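Local coordinates for nitrite oxidoreductase subunit B (Kuenenia stuttgartiensis, PDB 7B04), which probably carries electrons through a chain of iron-sulfur clusters between the catalytic subunit and a heme in a nitrite-oxidising complex of an anammox bacterium, at residues Q25-F30 / N302-P307; N33-C38 / Y170-C175; P253-C258 / R267-L272; V263-L268 / F345-T350. One frame throughout, in Å; residues are numbered along the deposited sequence.

Interaction 1 (Q25-F30 / N302-P307); sequences QFAAVF and NIYYIP
The carbonyl oxygen of Y304 receives two groups from the neighbouring strand: F30 N donates a hydrogen bond at 2.8 Å, and V29 CA makes a CA-H...O contact at 3.2 Å. The pattern recurs along the pair. I306 N bonds to F30 O at 2.8 Å, Y304 N to A28 O at 2.9 Å, and A28 N makes a weak bond of 3.3 Å to N302 O where the pairing begins. An 18° angle between the strand directions and the successive bridges A28-I303, V29-Y304 and F30-Y305 establish a parallel pair.

On the sheet face that carries A28 and F30, I303 CG2 stands 3.5 Å above the plane of the F30 ring, over its centre. F30 also turns its edge to the face of Y305 in an offset edge-to-face pair, with ring centroids 5.3 Å apart and planes at 86°. CG of F30 sits beside its own backbone N (chi1 -67°), which lets the ring lie alongside Y305. I303 CD1 packs on A28 CB at 3.8 Å. At the start of the pair the amides of Q25 and N302 stack without bonding to each other; K194 and G199 hold the first, the H177 carbonyl the second. These are the two central strands of a mixed four-stranded sheet, with 267-272 and 291-292 outside them, and strand 25-31 leads into the loop that carries the cluster ligands C35 and C38.

Interaction 2 (N33-C38 / Y170-C175); sequences NRCIAC and YLQRIC. With SF4 (iron/sulfur cluster), chain B; SF4 (iron/sulfur cluster), chain Z.
A37 and Y170 form the closely packed part of this contact: the methyl CB of A37 lies over the centre of the tyrosine ring, 3.2 Å above its plane and only 5° off the normal from the centroid. C35 O meets the same ring differently, in its plane at the edge, with CD2 of Y170 4.0 Å from that oxygen. Beside the ring, C35 SG lies obliquely, 5.5 Å from the Y170 centroid. Q172 bends at chi2 (83°), bringing its CG to 3.6 Å from S1 of the cluster and its amide up to C35 SG.

Beyond Q172 the segments part. The strand leads away until C175 reaches a separate [4Fe-4S] cluster. The outer side of the contact is closed by subunit A rather than by solvent: K343 of that chain donates to C35 O, and R919 of that chain packs on A37. The Y170 hydroxyl bonds to D147 of its own chain.

C35 SG binds one cluster iron at 2.3 Å and also accepts a hydrogen bond from A37 N, 3.5 Å from that SG, while C38 SG binds another iron. With C41, and C262 from far along the chain, this is the CxxCxxC loop of a ferredoxin-type [4Fe-4S] site.

Interaction 3 (P253-C258 / R267-L272); sequences PMETRC and RLQGFL. With SF4 (iron/sulfur cluster), chain Y; SF4 (iron/sulfur cluster), chain B.
A hydrogen bond joins the backbone of T256 to the side-chain amide of Q269. T256 N donates to OE1 of Q269 at 2.8 Å, nearly along the C=O axis, and Q269 NE2 turns back to G270 O, 3.2 Å away and in the plane of the Q269 amide. The two bonds agree on the orientation of the amide and probably hold it there. CG of Q269 is trans to the backbone N (chi1 -169°) and the chain then bends at chi2, which carries the amide across to the loop.

A weak hydrogen bond runs from R267 NH2 to C258 O, at 2.9 Å but with an angle of 132° at the hydrogen; the carbonyl lies at the edge of the guanidinium. NH1 of the same arginine lies 3.5 Å from S1 of the cluster bound by C35 and C38, so its charge probably helps to offset that of the cluster.

Metal binding is confined to the 253-258 side. C258 SG binds an iron of a second [4Fe-4S] cluster at 2.3 Å, and T256 OG1 sits by another of its irons. C235 and C238 are further ligands. C45, from the motif of the other cluster, completes this one, while C262 crosses back to that other cluster: the ligand exchange of two-cluster ferredoxin folds.

Van der Waals packing supplies the rest. The E255 side chain slides past Q269 in the opposite direction, with carboxylate and amide planes 50° apart, while L268 CD1 touches E255 OE2 at 3.9 Å. The polar end of E255 is held by a salt bridge to R346, and L268 also packs on helix 279-286.

Interaction 4 (V263-L268 / F345-T350); sequences VGQIRL and FRMTQT. With SF4 (iron/sulfur cluster), chain B.
Q265 and R346, both with left-handed backbone conformations, have CA atoms 5.3 Å apart, as do L268 and F345, but no regular strand pairing joins the two segments. L268 lies across the F345 ring at about a right angle: its CB is 3.4 Å above the ring plane, displaced toward the rim, and its CD2 comes within 3.5 Å of CE1 of F345. The ring meets backbone oxygen too, for Q265 O sits in its plane at the edge, 3.8 Å from CD2 of F345.

R346 passes alongside Q265 in the reverse direction, amide and guanidinium planes 76° apart. Bends at chi2 (-88°) and chi3 bring NH2 of R346 to R267 O, a weak hydrogen bond of 2.9 Å with an angle of 124° at the hydrogen. E255 holds NH1 in a salt bridge, and Y93 of subunit A bonds NE; the Q265 amide likewise reaches backbone carbonyls of N109 and N111 of subunit A.

On the other side of 263-268, I266 CD1 packs 3.5 Å from S1 of the [4Fe-4S] cluster bound by C35, C38, C41 and C262. The chemistry implies that R346, although buried, probably keeps its charge balanced by E255 while tying the cluster-lining segment to both its own chain and subunit A.

Overall arrangement
All four contacts are buried, but interaction 1 lies nearest the middle of the chain and interaction 4 farthest out, against subunit A, which also closes interaction 2. Strand 25-31 is the common neighbour: interaction 1 pairs it with 303-306, and its other edge bonds to 267-272, the strand shared by interactions 3 and 4. E255 and R346 join those two directly by a salt bridge. Backbone bonding and aromatic packing dominate the central sheet, whereas cysteine-iron ligation and single polar side chains take over in 33-38 and 253-258. Interactions 2, 3 and 4 all touch one [4Fe-4S] cluster, with Q172 and R267 packed together beside it.

Interaction 1 (Q25-F30 / N302-P307)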
# COMPACT_ATOMS: atom_id res chain seq x y z
N GLN A 25 -32.39 -6.73 -4.43
CA GLN A 25 -31.24 -7.38 -3.80
C GLN A 25 -30.02 -6.47 -3.84
O GLN A 25 -29.64 -5.99 -4.91
CB GLN A 25 -30.92 -8.71 -4.49
CG GLN A 25 -29.66 -9.38 -3.97
CD GLN A 25 -29.82 -9.92 -2.56
OE1 GLN A 25 -30.85 -10.49 -2.22
NE2 GLN A 25 -28.79 -9.74 -1.74
N PHE A 26 -29.41 -6.26 -2.68
CA PHE A 26 -28.14 -5.56 -2.58
C PHE A 26 -27.11 -6.25 -3.46
O PHE A 26 -26.79 -7.42 -3.26
CB PHE A 26 -27.67 -5.52 -1.13
CG PHE A 26 -26.27 -4.98 -0.94
CD1 PHE A 26 -25.18 -5.83 -0.94
CD2 PHE A 26 -26.06 -3.63 -0.76
CE1 PHE A 26 -23.90 -5.34 -0.77
CE2 PHE A 26 -24.78 -3.14 -0.59
CZ PHE A 26 -23.70 -3.99 -0.59
N ALA A 27 -26.58 -5.51 -4.44
CA ALA A 27 -25.68 -6.10 -5.42
C ALA A 27 -24.67 -5.05 -5.85
O ALA A 27 -24.86 -3.85 -5.66
CB ALA A 27 -26.44 -6.64 -6.63
N ALA A 28 -23.57 -5.53 -6.44
CA ALA A 28 -22.51 -4.66 -6.89
C ALA A 28 -21.78 -5.32 -8.05
O ALA A 28 -21.80 -6.54 -8.21
CB ALA A 28 -21.53 -4.32 -5.76
N VAL A 29 -21.14 -4.49 -8.87
CA VAL A 29 -20.37 -4.94 -10.02
C VAL A 29 -18.92 -4.51 -9.83
O VAL A 29 -18.65 -3.33 -9.60
CB VAL A 29 -20.93 -4.37 -11.33
CG1 VAL A 29 -19.97 -4.63 -12.48
CG2 VAL A 29 -22.30 -4.96 -11.62
N PHE A 30 -18.00 -5.46 -9.93
CA PHE A 30 -16.57 -5.20 -9.77
C PHE A 30 -15.89 -5.38 -11.12
O PHE A 30 -15.94 -6.47 -11.70
CB PHE A 30 -15.93 -6.15 -8.75
CG PHE A 30 -16.40 -5.95 -7.33
CD1 PHE A 30 -17.43 -5.07 -7.02
CD2 PHE A 30 -15.81 -6.65 -6.29
CE1 PHE A 30 -17.85 -4.90 -5.72
CE2 PHE A 30 -16.23 -6.49 -4.99
CZ PHE A 30 -17.24 -5.61 -4.70
N ASN A 302 -24.26 -12.24 -4.94
CA ASN A 302 -24.78 -11.02 -5.54
C ASN A 302 -23.70 -9.96 -5.68
O ASN A 302 -24.02 -8.77 -5.72
CB ASN A 302 -25.97 -10.51 -4.74
CG ASN A 302 -27.16 -11.45 -4.79
OD1 ASN A 302 -27.63 -11.80 -5.87
ND2 ASN A 302 -27.62 -11.89 -3.63
N ILE A 303 -22.44 -10.37 -5.75
CA ILE A 303 -21.34 -9.52 -6.16
C ILE A 303 -20.84 -10.07 -7.49
O ILE A 303 -20.31 -11.19 -7.55
CB ILE A 303 -20.22 -9.48 -5.12
CG1 ILE A 303 -20.75 -8.98 -3.78
CG2 ILE A 303 -19.07 -8.61 -5.60
CD1 ILE A 303 -21.33 -7.59 -3.84
N TYR A 304 -21.02 -9.30 -8.56
CA TYR A 304 -20.75 -9.76 -9.91
C TYR A 304 -19.51 -9.08 -10.46
O TYR A 304 -19.28 -7.89 -10.22
CB TYR A 304 -21.95 -9.49 -10.82
CG TYR A 304 -23.22 -10.15 -10.36
CD1 TYR A 304 -23.58 -11.41 -10.83
CD2 TYR A 304 -24.06 -9.53 -9.45
CE1 TYR A 304 -24.75 -12.02 -10.41
CE2 TYR A 304 -25.23 -10.13 -9.03
CZ TYR A 304 -25.57 -11.38 -9.51
OH TYR A 304 -26.73 -11.98 -9.08
N TYR A 305 -18.70 -9.84 -11.19
CA TYR A 305 -17.39 -9.39 -11.64
C TYR A 305 -17.32 -9.36 -13.15
O TYR A 305 -17.84 -10.25 -13.83
CB TYR A 305 -16.28 -10.31 -11.12
CG TYR A 305 -16.16 -10.39 -9.62
CD1 TYR A 305 -15.25 -9.61 -8.93
CD2 TYR A 305 -16.95 -11.27 -8.88
CE1 TYR A 305 -15.13 -9.68 -7.56
CE2 TYR A 305 -16.84 -11.36 -7.51
CZ TYR A 305 -15.93 -10.56 -6.85
OH TYR A 305 -15.81 -10.64 -5.49
N ILE A 306 -16.65 -8.34 -13.68
CA ILE A 306 -16.25 -8.31 -15.08
C ILE A 306 -14.91 -9.04 -15.17
O ILE A 306 -13.93 -8.58 -14.57
CB ILE A 306 -16.13 -6.88 -15.62
CG1 ILE A 306 -17.51 -6.23 -15.69
CG2 ILE A 306 -15.47 -6.87 -16.99
CD1 ILE A 306 -17.48 -4.77 -16.10
N PRO A 307 -14.83 -10.16 -15.89
CA PRO A 307 -13.63 -11.01 -15.81
C PRO A 307 -12.41 -10.30 -16.38
O PRO A 307 -12.54 -9.36 -17.18
CB PRO A 307 -14.01 -12.23 -16.66
CG PRO A 307 -15.51 -12.22 -16.71
CD PRO A 307 -15.89 -10.77 -16.70

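Interaction 2 (N33-C38 / Y170-C175)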
# COMPACT_ATOMS: atom_id res chain seq x y z
N ASN A 33 -10.72 -5.72 -14.32
CA ASN A 33 -9.73 -5.17 -15.24
C ASN A 33 -9.11 -3.88 -14.71
O ASN A 33 -7.97 -3.56 -15.05
CB ASN A 33 -10.37 -4.93 -16.60
CG ASN A 33 -10.81 -6.21 -17.27
OD1 ASN A 33 -9.99 -7.09 -17.54
ND2 ASN A 33 -12.10 -6.33 -17.55
N ARG A 34 -9.85 -3.12 -13.89
CA ARG A 34 -9.35 -1.85 -13.38
C ARG A 34 -8.68 -1.97 -12.01
O ARG A 34 -8.12 -0.98 -11.53
CB ARG A 34 -10.49 -0.83 -13.27
CG ARG A 34 -11.08 -0.35 -14.57
CD ARG A 34 -12.11 0.73 -14.25
NE ARG A 34 -12.77 1.27 -15.43
CZ ARG A 34 -13.68 2.24 -15.39
NH1 ARG A 34 -14.24 2.67 -16.51
NH2 ARG A 34 -14.04 2.76 -14.23
N CYS A 35 -8.73 -3.14 -11.37
CA CYS A 35 -8.29 -3.23 -9.99
C CYS A 35 -6.77 -3.16 -9.88
O CYS A 35 -6.03 -3.55 -10.78
CB CYS A 35 -8.78 -4.54 -9.36
SG CYS A 35 -8.55 -4.64 -7.56
N ILE A 36 -6.31 -2.65 -8.74
CA ILE A 36 -4.89 -2.43 -8.47
C ILE A 36 -4.41 -3.17 -7.23
O ILE A 36 -3.22 -3.10 -6.90
CB ILE A 36 -4.57 -0.93 -8.36
CG1 ILE A 36 -5.41 -0.29 -7.25
CG2 ILE A 36 -4.82 -0.23 -9.68
CD1 ILE A 36 -5.20 1.20 -7.11
N ALA A 37 -5.31 -3.86 -6.52
CA ALA A 37 -5.00 -4.54 -5.26
C ALA A 37 -4.47 -3.58 -4.20
O ALA A 37 -3.65 -3.95 -3.37
CB ALA A 37 -4.02 -5.70 -5.46
N CYS A 38 -4.95 -2.33 -4.21
CA CYS A 38 -4.49 -1.37 -3.22
C CYS A 38 -5.03 -1.66 -1.83
O CYS A 38 -4.54 -1.07 -0.86
CB CYS A 38 -4.89 0.05 -3.64
SG CYS A 38 -6.67 0.34 -3.72
N TYR A 170 -6.65 -10.09 -9.59
CA TYR A 170 -7.07 -9.74 -8.24
C TYR A 170 -8.55 -10.04 -8.06
O TYR A 170 -9.37 -9.68 -8.93
CB TYR A 170 -6.78 -8.27 -7.94
CG TYR A 170 -5.31 -7.91 -8.04
CD1 TYR A 170 -4.36 -8.66 -7.36
CD2 TYR A 170 -4.89 -6.83 -8.80
CE1 TYR A 170 -3.02 -8.34 -7.44
CE2 TYR A 170 -3.55 -6.50 -8.88
CZ TYR A 170 -2.62 -7.26 -8.20
OH TYR A 170 -1.28 -6.95 -8.28
N LEU A 171 -8.90 -10.68 -6.95
CA LEU A 171 -10.29 -10.99 -6.62
C LEU A 171 -10.66 -10.25 -5.35
O LEU A 171 -10.03 -10.43 -4.31
CB LEU A 171 -10.48 -12.50 -6.44
CG LEU A 171 -11.91 -13.00 -6.24
CD1 LEU A 171 -12.80 -12.57 -7.39
CD2 LEU A 171 -11.91 -14.51 -6.08
N GLN A 172 -11.69 -9.41 -5.45
CA GLN A 172 -12.12 -8.54 -4.36
C GLN A 172 -13.41 -9.09 -3.78
O GLN A 172 -14.44 -9.14 -4.47
CB GLN A 172 -12.32 -7.10 -4.85
CG GLN A 172 -11.24 -6.61 -5.80
CD GLN A 172 -11.47 -7.05 -7.24
OE1 GLN A 172 -12.58 -7.45 -7.61
NE2 GLN A 172 -10.42 -7.00 -8.05
N ARG A 173 -13.37 -9.51 -2.51
CA ARG A 173 -14.43 -10.32 -1.93
C ARG A 173 -14.94 -9.73 -0.62
O ARG A 173 -14.15 -9.39 0.27
CB ARG A 173 -13.95 -11.76 -1.67
CG ARG A 173 -13.09 -12.38 -2.74
CD ARG A 173 -13.06 -13.89 -2.57
NE ARG A 173 -12.43 -14.29 -1.31
CZ ARG A 173 -13.11 -14.70 -0.24
NH1 ARG A 173 -14.43 -14.80 -0.28
NH2 ARG A 173 -12.46 -15.04 0.87
N ILE A 174 -16.26 -9.64 -0.52
CA ILE A 174 -16.99 -9.35 0.71
C ILE A 174 -18.01 -10.46 0.88
O ILE A 174 -18.04 -11.42 0.10
CB ILE A 174 -17.71 -7.99 0.69
CG1 ILE A 174 -18.77 -7.94 -0.40
CG2 ILE A 174 -16.82 -6.88 0.45
CD1 ILE A 174 -19.66 -6.72 -0.28
N CYS A 175 -18.85 -10.34 1.90
CA CYS A 175 -20.01 -11.19 1.97
C CYS A 175 -20.88 -10.96 0.74
O CYS A 175 -21.27 -9.82 0.44
CB CYS A 175 -20.82 -10.92 3.23
SG CYS A 175 -22.36 -11.85 3.29
FE1 SF4 B . -8.17 -1.04 -4.72
FE2 SF4 B . -10.07 -2.52 -3.42
FE3 SF4 B . -9.30 -3.20 -5.95
FE4 SF4 B . -10.78 -0.94 -5.54
S1 SF4 B . -11.43 -3.09 -5.16
S2 SF4 B . -8.94 -1.15 -6.87
S3 SF4 B . -9.95 -0.24 -3.53
S4 SF4 B . -8.00 -3.21 -4.07
FE1 SF4 Z . -21.25 -16.66 3.06
FE2 SF4 Z . -23.32 -16.05 1.38
FE3 SF4 Z . -22.22 -14.10 2.96
FE4 SF4 Z . -23.72 -16.10 4.09
S1 SF4 Z . -24.44 -14.50 2.63
S2 SF4 Z . -21.72 -15.31 4.83
S3 SF4 Z . -23.16 -17.86 2.76
S4 SF4 Z . -21.19 -15.24 1.28

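Interaction 3 (P253-C258 / R267-L272)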
# COMPACT_ATOMS: atom_id res chain seq x y z
N PRO A 253 -29.96 6.77 0.42
CA PRO A 253 -29.14 5.55 0.55
C PRO A 253 -27.74 5.78 -0.01
O PRO A 253 -27.57 6.27 -1.13
CB PRO A 253 -29.92 4.52 -0.28
CG PRO A 253 -31.32 5.00 -0.24
CD PRO A 253 -31.24 6.50 -0.27
N MET A 254 -26.74 5.42 0.79
CA MET A 254 -25.34 5.63 0.47
C MET A 254 -24.68 4.29 0.20
O MET A 254 -25.01 3.29 0.85
CB MET A 254 -24.64 6.34 1.63
CG MET A 254 -23.17 6.66 1.42
SD MET A 254 -22.54 7.65 2.80
CE MET A 254 -20.91 8.10 2.21
N GLU A 255 -23.75 4.26 -0.75
CA GLU A 255 -23.06 3.01 -1.04
C GLU A 255 -22.28 2.59 0.20
O GLU A 255 -21.87 3.42 1.01
CB GLU A 255 -22.13 3.15 -2.24
CG GLU A 255 -22.82 3.58 -3.53
CD GLU A 255 -21.96 3.34 -4.76
OE1 GLU A 255 -20.87 2.75 -4.63
OE2 GLU A 255 -22.38 3.75 -5.87
N THR A 256 -22.08 1.28 0.33
CA THR A 256 -21.41 0.80 1.52
C THR A 256 -19.98 1.31 1.57
O THR A 256 -19.39 1.75 0.58
CB THR A 256 -21.45 -0.73 1.63
OG1 THR A 256 -20.92 -1.13 2.90
CG2 THR A 256 -20.63 -1.36 0.58
N ARG A 257 -19.43 1.26 2.78
CA ARG A 257 -18.16 1.90 3.07
C ARG A 257 -17.01 1.33 2.24
O ARG A 257 -16.11 2.06 1.83
CB ARG A 257 -17.87 1.77 4.56
CG ARG A 257 -16.69 2.56 4.93
CD ARG A 257 -16.79 3.23 6.25
NE ARG A 257 -15.43 3.62 6.60
CZ ARG A 257 -14.76 4.59 5.98
NH1 ARG A 257 -13.52 4.85 6.33
NH2 ARG A 257 -15.34 5.31 5.02
N CYS A 258 -17.02 0.02 1.99
CA CYS A 258 -15.96 -0.57 1.17
C CYS A 258 -16.11 -0.20 -0.30
O CYS A 258 -15.11 -0.08 -1.02
CB CYS A 258 -15.93 -2.09 1.34
SG CYS A 258 -17.40 -2.94 0.74
N ARG A 267 -15.72 -0.69 -8.73
CA ARG A 267 -16.93 -1.24 -8.12
C ARG A 267 -18.04 -0.20 -8.11
O ARG A 267 -17.81 0.96 -7.74
CB ARG A 267 -16.67 -1.78 -6.71
CG ARG A 267 -15.97 -0.84 -5.81
CD ARG A 267 -15.75 -1.42 -4.43
NE ARG A 267 -15.04 -2.69 -4.40
CZ ARG A 267 -14.70 -3.31 -3.27
NH1 ARG A 267 -14.05 -4.46 -3.31
NH2 ARG A 267 -15.00 -2.76 -2.10
N LEU A 268 -19.23 -0.62 -8.52
CA LEU A 268 -20.45 0.18 -8.43
C LEU A 268 -21.47 -0.62 -7.63
O LEU A 268 -21.76 -1.77 -7.97
CB LEU A 268 -20.99 0.51 -9.82
CG LEU A 268 -22.25 1.38 -9.87
CD1 LEU A 268 -21.90 2.84 -9.63
CD2 LEU A 268 -22.97 1.21 -11.21
N GLN A 269 -22.00 -0.01 -6.57
CA GLN A 269 -22.92 -0.69 -5.67
C GLN A 269 -24.31 -0.11 -5.81
O GLN A 269 -24.49 1.11 -5.86
CB GLN A 269 -22.44 -0.56 -4.22
CG GLN A 269 -23.18 -1.45 -3.25
CD GLN A 269 -24.16 -0.68 -2.39
OE1 GLN A 269 -23.78 0.00 -1.44
NE2 GLN A 269 -25.45 -0.79 -2.71
N GLY A 270 -25.31 -0.99 -5.86
CA GLY A 270 -26.70 -0.61 -5.98
C GLY A 270 -27.63 -1.73 -5.58
O GLY A 270 -27.38 -2.43 -4.60
N PHE A 271 -28.72 -1.91 -6.33
CA PHE A 271 -29.64 -3.00 -6.09
C PHE A 271 -30.02 -3.66 -7.41
O PHE A 271 -30.04 -3.01 -8.46
CB PHE A 271 -30.91 -2.52 -5.37
CG PHE A 271 -30.63 -1.87 -4.04
CD1 PHE A 271 -30.35 -2.64 -2.93
CD2 PHE A 271 -30.65 -0.49 -3.92
CE1 PHE A 271 -30.09 -2.04 -1.71
CE2 PHE A 271 -30.40 0.11 -2.70
CZ PHE A 271 -30.12 -0.67 -1.59
N LEU A 272 -30.31 -4.96 -7.34
CA LEU A 272 -30.83 -5.70 -8.49
C LEU A 272 -32.34 -5.47 -8.57
O LEU A 272 -33.12 -6.06 -7.82
CB LEU A 272 -30.51 -7.18 -8.36
CG LEU A 272 -29.26 -7.65 -9.11
CD1 LEU A 272 -28.98 -9.12 -8.84
CD2 LEU A 272 -29.40 -7.39 -10.60
FE1 SF4 Y . -17.19 -3.88 5.56
FE2 SF4 Y . -19.07 -5.49 4.41
FE3 SF4 Y . -17.67 -3.71 2.87
FE4 SF4 Y . -19.54 -2.81 4.66
S1 SF4 Y . -19.91 -4.10 2.81
S2 SF4 Y . -17.44 -1.97 4.33
S3 SF4 Y . -19.29 -4.31 6.35
S4 SF4 Y . -16.83 -5.51 4.01
FE1 SF4 B . -8.17 -1.04 -4.72
FE2 SF4 B . -10.07 -2.52 -3.42
FE3 SF4 B . -9.30 -3.20 -5.95
FE4 SF4 B . -10.78 -0.94 -5.54
S1 SF4 B . -11.43 -3.09 -5.16
S2 SF4 B . -8.94 -1.15 -6.87
S3 SF4 B . -9.95 -0.24 -3.53
S4 SF4 B . -8.00 -3.21 -4.07

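Interaction 4 (V263-L268 / F345-T350)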
# COMPACT_ATOMS: atom_id res chain seq x y z
N VAL A 263 -10.51 2.78 -5.21
CA VAL A 263 -9.66 3.81 -5.79
C VAL A 263 -9.58 3.67 -7.30
O VAL A 263 -9.65 4.67 -8.03
CB VAL A 263 -8.28 3.74 -5.14
CG1 VAL A 263 -7.45 4.93 -5.56
CG2 VAL A 263 -8.45 3.67 -3.66
N GLY A 264 -9.43 2.45 -7.80
CA GLY A 264 -9.31 2.27 -9.23
C GLY A 264 -10.65 2.24 -9.94
O GLY A 264 -10.75 1.73 -11.06
N GLN A 265 -11.67 2.83 -9.32
CA GLN A 265 -13.00 2.99 -9.90
C GLN A 265 -13.51 1.69 -10.53
O GLN A 265 -13.95 1.66 -11.68
CB GLN A 265 -13.01 4.12 -10.92
CG GLN A 265 -12.64 5.49 -10.36
CD GLN A 265 -12.48 6.55 -11.43
OE1 GLN A 265 -12.53 6.25 -12.62
NE2 GLN A 265 -12.28 7.79 -11.01
N ILE A 266 -13.45 0.59 -9.77
CA ILE A 266 -13.84 -0.70 -10.32
C ILE A 266 -15.21 -1.19 -9.85
O ILE A 266 -15.81 -2.04 -10.53
CB ILE A 266 -12.77 -1.77 -10.00
CG1 ILE A 266 -13.04 -2.41 -8.63
CG2 ILE A 266 -11.39 -1.17 -10.00
CD1 ILE A 266 -12.37 -3.75 -8.45
N ARG A 267 -15.72 -0.69 -8.73
CA ARG A 267 -16.93 -1.24 -8.12
C ARG A 267 -18.04 -0.20 -8.11
O ARG A 267 -17.81 0.96 -7.74
CB ARG A 267 -16.67 -1.78 -6.71
CG ARG A 267 -15.97 -0.84 -5.81
CD ARG A 267 -15.75 -1.42 -4.43
NE ARG A 267 -15.04 -2.69 -4.40
CZ ARG A 267 -14.70 -3.31 -3.27
NH1 ARG A 267 -14.05 -4.46 -3.31
NH2 ARG A 267 -15.00 -2.76 -2.10
N LEU A 268 -19.23 -0.62 -8.52
CA LEU A 268 -20.45 0.18 -8.43
C LEU A 268 -21.47 -0.62 -7.63
O LEU A 268 -21.76 -1.77 -7.97
CB LEU A 268 -20.99 0.51 -9.82
CG LEU A 268 -22.25 1.38 -9.87
CD1 LEU A 268 -21.90 2.84 -9.63
CD2 LEU A 268 -22.97 1.21 -11.21
N PHE A 345 -18.79 4.70 -12.61
CA PHE A 345 -18.30 4.04 -11.41
C PHE A 345 -17.54 5.02 -10.53
O PHE A 345 -16.66 5.75 -11.00
CB PHE A 345 -17.38 2.87 -11.78
CG PHE A 345 -18.11 1.66 -12.32
CD1 PHE A 345 -19.44 1.73 -12.68
CD2 PHE A 345 -17.44 0.46 -12.47
CE1 PHE A 345 -20.10 0.62 -13.18
CE2 PHE A 345 -18.09 -0.66 -12.96
CZ PHE A 345 -19.42 -0.58 -13.32
N ARG A 346 -17.87 5.03 -9.24
CA ARG A 346 -17.15 5.80 -8.22
C ARG A 346 -17.07 7.28 -8.57
O ARG A 346 -16.03 7.93 -8.38
CB ARG A 346 -15.75 5.22 -7.99
CG ARG A 346 -15.75 3.86 -7.31
CD ARG A 346 -15.75 3.99 -5.79
NE ARG A 346 -16.93 4.67 -5.28
CZ ARG A 346 -18.15 4.15 -5.24
NH1 ARG A 346 -19.16 4.86 -4.75
NH2 ARG A 346 -18.37 2.92 -5.68
N MET A 347 -18.16 7.83 -9.09
CA MET A 347 -18.27 9.27 -9.29
C MET A 347 -18.96 9.97 -8.13
O MET A 347 -18.74 11.17 -7.93
CB MET A 347 -19.00 9.58 -10.60
CG MET A 347 -18.27 9.08 -11.84
SD MET A 347 -16.62 9.79 -11.97
CE MET A 347 -15.83 8.65 -13.10
N THR A 348 -19.78 9.25 -7.38
CA THR A 348 -20.43 9.77 -6.19
C THR A 348 -20.52 8.66 -5.15
O THR A 348 -20.34 7.48 -5.47
CB THR A 348 -21.84 10.31 -6.49
OG1 THR A 348 -22.40 10.89 -5.31
CG2 THR A 348 -22.75 9.19 -6.98
N GLN A 349 -20.79 9.04 -3.91
CA GLN A 349 -21.02 8.06 -2.85
C GLN A 349 -22.49 7.71 -2.68
O GLN A 349 -22.80 6.74 -1.98
CB GLN A 349 -20.44 8.56 -1.52
CG GLN A 349 -20.59 10.04 -1.27
CD GLN A 349 -19.59 10.56 -0.26
OE1 GLN A 349 -18.80 9.79 0.30
NE2 GLN A 349 -19.62 11.86 -0.00
N THR A 350 -23.39 8.47 -3.29
CA THR A 350 -24.82 8.18 -3.18
C THR A 350 -25.19 7.10 -4.18
O THR A 350 -24.72 7.09 -5.32
CB THR A 350 -25.64 9.45 -3.46
OG1 THR A 350 -25.23 10.49 -2.56
CG2 THR A 350 -27.12 9.18 -3.28
FE1 SF4 B . -8.17 -1.04 -4.72
FE2 SF4 B . -10.07 -2.52 -3.42
FE3 SF4 B . -9.30 -3.20 -5.95
FE4 SF4 B . -10.78 -0.94 -5.54
S1 SF4 B . -11.43 -3.09 -5.16
S2 SF4 B . -8.94 -1.15 -6.87
S3 SF4 B . -9.95 -0.24 -3.53
S4 SF4 B . -8.00 -3.21 -4.07